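Local coordinates for protein 3'-5' exonuclease crn-4 (PDB 5DK5) that degrades RNA and DNA as a 3'-5' exonuclease of the DEDDh family and takes part in apoptotic DNA degradation, at residues B[16-29]-B[40-52]. Residues are numbered along the deposited sequence; the frame is centred on the assembly and turned at random.
Sequences CPFDTLLILDFETT and EVIQFAIVAYDVP
Glu-40, just before strand 41-50, gives its backbone N-H to Thr-29 OG1, and Glu-40 O takes one from Thr-29 N; a water links Thr-29 OG1 to Glu-40 OE1, while Glu-40 OE2 accepts from Val-69 N. At Ile-42 and Gln-43 a classic beta bulge lets both amides donate to Glu-27 O, the one from Ile-42 N shorter, at 2.8 Å, and nearly straight (178°). Phe-44, its CG swung opposite its own backbone N (chi1 -163°), lays a ring face before the edge of Phe-26, whose CE1 sits 3.3 Å above the centre of that face, planes at 59°. A leucine here would probably cost Phe-26 this edge-to-face partner. Ala-45 pairs through both backbone bonds with Asp-25, which together with Glu-27 binds magnesium; strands 20-28 and 41-50, antiparallel neighbours, belong to the central mixed sheet of the RNase H-like exonuclease fold. Apolar Ile-46 suits a face covered by helix 95-109 and puts CG2 on Leu-22 CB (3.7 Å), whereas Val-47, on the other face of the sheet, turns CG1 against Ile-23 CB. Ala-48 CB, a lone methyl, meets Leu-22 CD2 at 3.7 Å. Tyr-49 serves twice, its ring alongside Leu-21 and its hydroxyl reaching Asp-54. Val-51's branches touch Leu-21 CG and Cys-16 CB.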
ATOM      1  N   CYS B  16      25.188   1.515  34.771  1.00 55.62           N
ATOM      2  CA  CYS B  16      24.539   0.589  33.846  1.00 52.83           C
ATOM      3  C   CYS B  16      25.180  -0.797  33.930  1.00 49.13           C
ATOM      4  O   CYS B  16      26.402  -0.915  33.871  1.00 48.84           O
ATOM      5  CB  CYS B  16      24.621   1.124  32.417  1.00 51.93           C
ATOM      6  SG  CYS B  16      23.864   0.046  31.175  1.00 43.74           S
ATOM      7  N   PRO B  17      24.357  -1.855  34.059  1.00 44.67           N
ATOM      8  CA  PRO B  17      24.919  -3.200  34.230  1.00 41.11           C
ATOM      9  C   PRO B  17      25.392  -3.847  32.926  1.00 41.02           C
ATOM     10  O   PRO B  17      25.891  -4.972  32.958  1.00 38.85           O
ATOM     11  CB  PRO B  17      23.750  -3.980  34.824  1.00 43.76           C
ATOM     12  CG  PRO B  17      22.552  -3.349  34.215  1.00 43.56           C
ATOM     13  CD  PRO B  17      22.882  -1.879  34.076  1.00 44.28           C
ATOM     14  N   PHE B  18      25.230  -3.150  31.804  1.00 43.30           N
ATOM     15  CA  PHE B  18      25.656  -3.658  30.501  1.00 42.11           C
ATOM     16  C   PHE B  18      26.907  -2.926  30.024  1.00 41.72           C
ATOM     17  O   PHE B  18      27.020  -1.713  30.185  1.00 40.53           O
ATOM     18  CB  PHE B  18      24.536  -3.504  29.468  1.00 42.73           C
ATOM     19  CG  PHE B  18      23.262  -4.202  29.847  1.00 41.65           C
ATOM     20  CD1 PHE B  18      23.071  -5.536  29.538  1.00 34.71           C
ATOM     21  CD2 PHE B  18      22.255  -3.522  30.511  1.00 41.20           C
ATOM     22  CE1 PHE B  18      21.900  -6.182  29.885  1.00 38.11           C
ATOM     23  CE2 PHE B  18      21.081  -4.163  30.861  1.00 39.48           C
ATOM     24  CZ  PHE B  18      20.905  -5.494  30.548  1.00 37.63           C
ATOM     25  N   ASP B  19      27.844  -3.669  29.444  1.00 45.62           N
ATOM     26  CA  ASP B  19      29.042  -3.068  28.863  1.00 47.73           C
ATOM     27  C   ASP B  19      28.765  -2.533  27.458  1.00 42.30           C
ATOM     28  O   ASP B  19      29.522  -1.711  26.939  1.00 39.29           O
ATOM     29  CB  ASP B  19      30.185  -4.084  28.821  1.00 53.36           C
ATOM     30  CG  ASP B  19      30.959  -4.145  30.126  1.00 61.59           C
ATOM     31  OD1 ASP B  19      30.354  -3.920  31.196  1.00 63.40           O
ATOM     32  OD2 ASP B  19      32.179  -4.414  30.081  1.00 65.79           O
ATOM     33  N   THR B  20      27.678  -3.003  26.852  1.00 41.48           N
ATOM     34  CA  THR B  20      27.301  -2.591  25.503  1.00 38.82           C
ATOM     35  C   THR B  20      25.805  -2.310  25.410  1.00 36.61           C
ATOM     36  O   THR B  20      24.984  -3.092  25.889  1.00 36.14           O
ATOM     37  CB  THR B  20      27.669  -3.665  24.461  1.00 40.43           C
ATOM     38  OG1 THR B  20      29.058  -3.992  24.574  1.00 43.15           O
ATOM     39  CG2 THR B  20      27.382  -3.171  23.045  1.00 40.54           C
ATOM     40  N   LEU B  21      25.466  -1.183  24.790  1.00 34.82           N
ATOM     41  CA  LEU B  21      24.079  -0.827  24.515  1.00 32.61           C
ATOM     42  C   LEU B  21      23.883  -0.574  23.023  1.00 35.40           C
ATOM     43  O   LEU B  21      24.579   0.245  22.424  1.00 33.44           O
ATOM     44  CB  LEU B  21      23.665   0.407  25.317  1.00 37.75           C
ATOM     45  CG  LEU B  21      23.647   0.256  26.839  1.00 34.40           C
ATOM     46  CD1 LEU B  21      23.334   1.590  27.493  1.00 35.25           C
ATOM     47  CD2 LEU B  21      22.639  -0.802  27.273  1.00 33.89           C
ATOM     48  N   LEU B  22      22.928  -1.286  22.434  1.00 36.25           N
ATOM     49  CA  LEU B  22      22.636  -1.163  21.013  1.00 37.73           C
ATOM     50  C   LEU B  22      21.391  -0.315  20.804  1.00 29.07           C
ATOM     51  O   LEU B  22      20.283  -0.744  21.106  1.00 28.64           O
ATOM     52  CB  LEU B  22      22.441  -2.543  20.383  1.00 37.98           C
ATOM     53  CG  LEU B  22      23.602  -3.527  20.531  1.00 38.38           C
ATOM     54  CD1 LEU B  22      23.250  -4.858  19.886  1.00 38.84           C
ATOM     55  CD2 LEU B  22      24.885  -2.963  19.930  1.00 29.63           C
ATOM     56  N   ILE B  23      21.577   0.893  20.287  1.00 29.25           N
ATOM     57  CA  ILE B  23      20.451   1.771  20.013  1.00 28.90           C
ATOM     58  C   ILE B  23      19.748   1.287  18.746  1.00 27.75           C
ATOM     59  O   ILE B  23      20.286   1.404  17.648  1.00 27.30           O
ATOM     60  CB  ILE B  23      20.892   3.237  19.851  1.00 29.61           C
ATOM     61  CG1 ILE B  23      21.473   3.772  21.162  1.00 31.25           C
ATOM     62  CG2 ILE B  23      19.718   4.113  19.425  1.00 32.89           C
ATOM     63  CD1 ILE B  23      22.947   3.475  21.360  1.00 31.65           C
ATOM     64  N   LEU B  24      18.545   0.745  18.913  1.00 27.51           N
ATOM     65  CA  LEU B  24      17.817   0.102  17.824  1.00 27.63           C
ATOM     66  C   LEU B  24      16.691   0.983  17.290  1.00 28.37           C
ATOM     67  O   LEU B  24      16.055   1.717  18.046  1.00 26.44           O
ATOM     68  CB  LEU B  24      17.256  -1.240  18.302  1.00 29.79           C
ATOM     69  CG  LEU B  24      16.350  -2.014  17.345  1.00 33.85           C
ATOM     70  CD1 LEU B  24      16.560  -3.507  17.533  1.00 36.99           C
ATOM     71  CD2 LEU B  24      14.884  -1.665  17.567  1.00 34.98           C
ATOM     72  N   ASP B  25      16.442   0.895  15.985  1.00 34.18           N
ATOM     73  CA  ASP B  25      15.378   1.667  15.351  1.00 34.65           C
ATOM     74  C   ASP B  25      14.802   0.963  14.126  1.00 30.36           C
ATOM     75  O   ASP B  25      15.536   0.583  13.212  1.00 26.47           O
ATOM     76  CB  ASP B  25      15.887   3.046  14.942  1.00 38.40           C
ATOM     77  CG  ASP B  25      14.802   3.904  14.324  1.00 42.83           C
ATOM     78  OD1 ASP B  25      14.538   3.763  13.112  1.00 45.48           O
ATOM     79  OD2 ASP B  25      14.208   4.719  15.056  1.00 44.49           O
ATOM     80  N   PHE B  26      13.482   0.805  14.118  1.00 29.46           N
ATOM     81  CA  PHE B  26      12.765   0.269  12.968  1.00 28.05           C
ATOM     82  C   PHE B  26      11.942   1.361  12.298  1.00 28.81           C
ATOM     83  O   PHE B  26      11.348   2.206  12.967  1.00 31.85           O
ATOM     84  CB  PHE B  26      11.839  -0.881  13.375  1.00 25.74           C
ATOM     85  CG  PHE B  26      12.554  -2.149  13.747  1.00 26.27           C
ATOM     86  CD1 PHE B  26      13.428  -2.758  12.863  1.00 25.19           C
ATOM     87  CD2 PHE B  26      12.322  -2.752  14.972  1.00 28.66           C
ATOM     88  CE1 PHE B  26      14.071  -3.933  13.201  1.00 26.36           C
ATOM     89  CE2 PHE B  26      12.962  -3.926  15.317  1.00 29.08           C
ATOM     90  CZ  PHE B  26      13.839  -4.518  14.429  1.00 28.07           C
ATOM     91  N   GLU B  27      11.932   1.344  10.971  1.00 26.82           N
ATOM     92  CA  GLU B  27      10.972   2.117  10.192  1.00 27.30           C
ATOM     93  C   GLU B  27      10.116   1.132   9.418  1.00 25.05           C
ATOM     94  O   GLU B  27      10.609   0.092   8.980  1.00 23.41           O
ATOM     95  CB  GLU B  27      11.678   3.095   9.254  1.00 30.29           C
ATOM     96  CG  GLU B  27      12.577   4.088   9.975  1.00 36.12           C
ATOM     97  CD  GLU B  27      11.823   4.977  10.950  1.00 38.57           C
ATOM     98  OE1 GLU B  27      10.652   5.310  10.671  1.00 35.75           O
ATOM     99  OE2 GLU B  27      12.405   5.336  11.998  1.00 40.93           O
ATOM    100  N   THR B  28       8.835   1.455   9.263  1.00 24.47           N
ATOM    101  CA  THR B  28       7.880   0.531   8.663  1.00 23.03           C
ATOM    102  C   THR B  28       7.079   1.165   7.535  1.00 22.54           C
ATOM    103  O   THR B  28       7.077   2.383   7.358  1.00 22.25           O
ATOM    104  CB  THR B  28       6.874  -0.004   9.711  1.00 22.59           C
ATOM    105  OG1 THR B  28       5.947   1.032  10.067  1.00 19.20           O
ATOM    106  CG2 THR B  28       7.592  -0.499  10.964  1.00 23.55           C
ATOM    107  N   THR B  29       6.397   0.318   6.773  1.00 22.58           N
ATOM    108  CA  THR B  29       5.367   0.786   5.863  1.00 21.31           C
ATOM    109  C   THR B  29       4.266   1.412   6.703  1.00 21.42           C
ATOM    110  O   THR B  29       4.108   1.073   7.877  1.00 22.74           O
ATOM    111  CB  THR B  29       4.792  -0.350   5.009  1.00 19.68           C
ATOM    112  OG1 THR B  29       4.320  -1.398   5.866  1.00 19.89           O
ATOM    113  CG2 THR B  29       5.851  -0.905   4.070  1.00 16.39           C
ATOM    114  N   GLU B  40       5.021  -3.337   8.026  1.00 21.11           N
ATOM    115  CA  GLU B  40       6.184  -4.177   7.755  1.00 21.74           C
ATOM    116  C   GLU B  40       7.462  -3.357   7.855  1.00 21.50           C
ATOM    117  O   GLU B  40       7.515  -2.230   7.367  1.00 22.78           O
ATOM    118  CB  GLU B  40       6.093  -4.802   6.366  1.00 23.32           C
ATOM    119  CG  GLU B  40       4.909  -5.715   6.158  1.00 22.80           C
ATOM    120  CD  GLU B  40       4.779  -6.153   4.716  1.00 24.94           C
ATOM    121  OE1 GLU B  40       4.262  -5.361   3.899  1.00 24.02           O
ATOM    122  OE2 GLU B  40       5.209  -7.281   4.395  1.00 28.85           O
ATOM    123  N   VAL B  41       8.491  -3.930   8.471  1.00 20.79           N
ATOM    124  CA  VAL B  41       9.789  -3.275   8.577  1.00 20.86           C
ATOM    125  C   VAL B  41      10.387  -3.033   7.193  1.00 19.49           C
ATOM    126  O   VAL B  41      10.421  -3.941   6.362  1.00 18.29           O
ATOM    127  CB  VAL B  41      10.774  -4.118   9.413  1.00 23.31           C
ATOM    128  CG1 VAL B  41      12.156  -3.470   9.447  1.00 24.67           C
ATOM    129  CG2 VAL B  41      10.247  -4.307  10.823  1.00 21.78           C
ATOM    130  N   ILE B  42      10.860  -1.811   6.956  1.00 18.10           N
ATOM    131  CA  ILE B  42      11.499  -1.461   5.688  1.00 19.19           C
ATOM    132  C   ILE B  42      12.900  -0.884   5.897  1.00 20.97           C
ATOM    133  O   ILE B  42      13.656  -0.720   4.939  1.00 22.07           O
ATOM    134  CB  ILE B  42      10.648  -0.457   4.883  1.00 17.57           C
ATOM    135  CG1 ILE B  42      10.310   0.770   5.731  1.00 19.55           C
ATOM    136  CG2 ILE B  42       9.371  -1.133   4.392  1.00 16.95           C
ATOM    137  CD1 ILE B  42       9.552   1.843   4.973  1.00 22.80           C
ATOM    138  N   GLN B  43      13.244  -0.578   7.144  1.00 23.99           N
ATOM    139  CA  GLN B  43      14.620  -0.228   7.483  1.00 24.71           C
ATOM    140  C   GLN B  43      14.978  -0.713   8.885  1.00 25.55           C
ATOM    141  O   GLN B  43      14.181  -0.612   9.819  1.00 25.68           O
ATOM    142  CB  GLN B  43      14.849   1.278   7.369  1.00 25.30           C
ATOM    143  CG  GLN B  43      16.316   1.668   7.508  1.00 28.41           C
ATOM    144  CD  GLN B  43      16.587   3.109   7.127  1.00 31.67           C
ATOM    145  OE1 GLN B  43      15.664   3.899   6.924  1.00 34.58           O
ATOM    146  NE2 GLN B  43      17.864   3.460   7.028  1.00 31.54           N
ATOM    147  N   PHE B  44      16.194  -1.237   9.007  1.00 26.09           N
ATOM    148  CA  PHE B  44      16.682  -1.876  10.223  1.00 25.55           C
ATOM    149  C   PHE B  44      18.009  -1.223  10.611  1.00 25.53           C
ATOM    150  O   PHE B  44      19.036  -1.495   9.988  1.00 29.34           O
ATOM    151  CB  PHE B  44      16.847  -3.383   9.978  1.00 27.77           C
ATOM    152  CG  PHE B  44      16.954  -4.217  11.228  1.00 30.66           C
ATOM    153  CD1 PHE B  44      17.370  -3.672  12.431  1.00 34.47           C
ATOM    154  CD2 PHE B  44      16.641  -5.567  11.185  1.00 33.13           C
ATOM    155  CE1 PHE B  44      17.467  -4.458  13.566  1.00 37.05           C
ATOM    156  CE2 PHE B  44      16.736  -6.355  12.316  1.00 34.71           C
ATOM    157  CZ  PHE B  44      17.149  -5.801  13.506  1.00 36.27           C
ATOM    158  N   ALA B  45      17.985  -0.370  11.634  1.00 23.10           N
ATOM    159  CA  ALA B  45      19.149   0.442  11.991  1.00 24.21           C
ATOM    160  C   ALA B  45      19.574   0.254  13.445  1.00 25.60           C
ATOM    161  O   ALA B  45      18.753   0.325  14.360  1.00 26.50           O
ATOM    162  CB  ALA B  45      18.862   1.911  11.720  1.00 26.64           C
ATOM    163  N   ILE B  46      20.868   0.021  13.641  1.00 25.20           N
ATOM    164  CA  ILE B  46      21.446  -0.119  14.974  1.00 27.01           C
ATOM    165  C   ILE B  46      22.784   0.614  15.053  1.00 27.03           C
ATOM    166  O   ILE B  46      23.559   0.613  14.097  1.00 27.96           O
ATOM    167  CB  ILE B  46      21.663  -1.603  15.360  1.00 29.15           C
ATOM    168  CG1 ILE B  46      20.339  -2.373  15.314  1.00 29.86           C
ATOM    169  CG2 ILE B  46      22.283  -1.712  16.757  1.00 30.54           C
ATOM    170  CD1 ILE B  46      20.485  -3.871  15.522  1.00 30.96           C
ATOM    171  N   VAL B  47      23.034   1.252  16.194  1.00 30.31           N
ATOM    172  CA  VAL B  47      24.344   1.816  16.501  1.00 31.67           C
ATOM    173  C   VAL B  47      24.730   1.410  17.919  1.00 33.39           C
ATOM    174  O   VAL B  47      23.896   1.403  18.825  1.00 34.80           O
ATOM    175  CB  VAL B  47      24.366   3.357  16.363  1.00 34.41           C
ATOM    176  CG1 VAL B  47      23.418   4.009  17.358  1.00 36.46           C
ATOM    177  CG2 VAL B  47      25.783   3.888  16.545  1.00 35.25           C
ATOM    178  N   ALA B  48      26.001   1.066  18.102  1.00 30.47           N
ATOM    179  CA  ALA B  48      26.479   0.559  19.381  1.00 31.27           C
ATOM    180  C   ALA B  48      27.003   1.687  20.264  1.00 32.52           C
ATOM    181  O   ALA B  48      27.599   2.646  19.775  1.00 33.03           O
ATOM    182  CB  ALA B  48      27.559  -0.481  19.156  1.00 31.47           C
ATOM    183  N   TYR B  49      26.765   1.563  21.566  1.00 35.25           N
ATOM    184  CA  TYR B  49      27.299   2.501  22.549  1.00 36.95           C
ATOM    185  C   TYR B  49      28.144   1.765  23.579  1.00 37.60           C
ATOM    186  O   TYR B  49      27.680   0.825  24.223  1.00 35.01           O
ATOM    187  CB  TYR B  49      26.171   3.264  23.241  1.00 39.67           C
ATOM    188  CG  TYR B  49      26.645   4.149  24.369  1.00 44.98           C
ATOM    189  CD1 TYR B  49      27.327   5.332  24.112  1.00 47.71           C
ATOM    190  CD2 TYR B  49      26.408   3.806  25.692  1.00 48.17           C
ATOM    191  CE1 TYR B  49      27.763   6.144  25.142  1.00 38.31           C
ATOM    192  CE2 TYR B  49      26.838   4.613  26.727  1.00 51.13           C
ATOM    193  CZ  TYR B  49      27.514   5.780  26.446  1.00 52.32           C
ATOM    194  OH  TYR B  49      27.943   6.585  27.472  1.00 53.92           O
ATOM    195  N   ASP B  50      29.392   2.203  23.721  1.00 36.36           N
ATOM    196  CA  ASP B  50      30.323   1.614  24.677  1.00 43.36           C
ATOM    197  C   ASP B  50      30.120   2.270  26.039  1.00 45.55           C
ATOM    198  O   ASP B  50      30.465   3.436  26.232  1.00 46.28           O
ATOM    199  CB  ASP B  50      31.762   1.789  24.183  1.00 45.79           C
ATOM    200  CG  ASP B  50      32.778   1.043  25.035  1.00 48.21           C
ATOM    201  OD1 ASP B  50      32.738   1.165  26.274  1.00 48.10           O
ATOM    202  OD2 ASP B  50      33.627   0.333  24.457  1.00 48.40           O
ATOM    203  N   VAL B  51      29.558   1.518  26.982  1.00 38.35           N
ATOM    204  CA  VAL B  51      29.180   2.085  28.272  1.00 39.28           C
ATOM    205  C   VAL B  51      30.395   2.419  29.145  1.00 45.93           C
ATOM    206  O   VAL B  51      30.498   3.541  29.634  1.00 45.56           O
ATOM    207  CB  VAL B  51      28.227   1.139  29.046  1.00 38.86           C
ATOM    208  CG1 VAL B  51      27.960   1.666  30.456  1.00 40.01           C
ATOM    209  CG2 VAL B  51      26.925   0.970  28.285  1.00 37.46           C
ATOM    210  N   PRO B  52      31.314   1.456  29.351  1.00 47.57           N
ATOM    211  CA  PRO B  52      32.467   1.788  30.200  1.00 49.93           C
ATOM    212  C   PRO B  52      33.310   2.946  29.672  1.00 48.13           C
ATOM    213  O   PRO B  52      33.731   3.800  30.452  1.00 48.00           O
ATOM    214  CB  PRO B  52      33.288   0.495  30.200  1.00 50.98           C
ATOM    215  CG  PRO B  52      32.326  -0.571  29.873  1.00 50.23           C
ATOM    216  CD  PRO B  52      31.342   0.041  28.937  1.00 47.99           C
TER
HETATM  217  O   HOH W   1       2.778  -3.387   4.911  1.00 18.82           O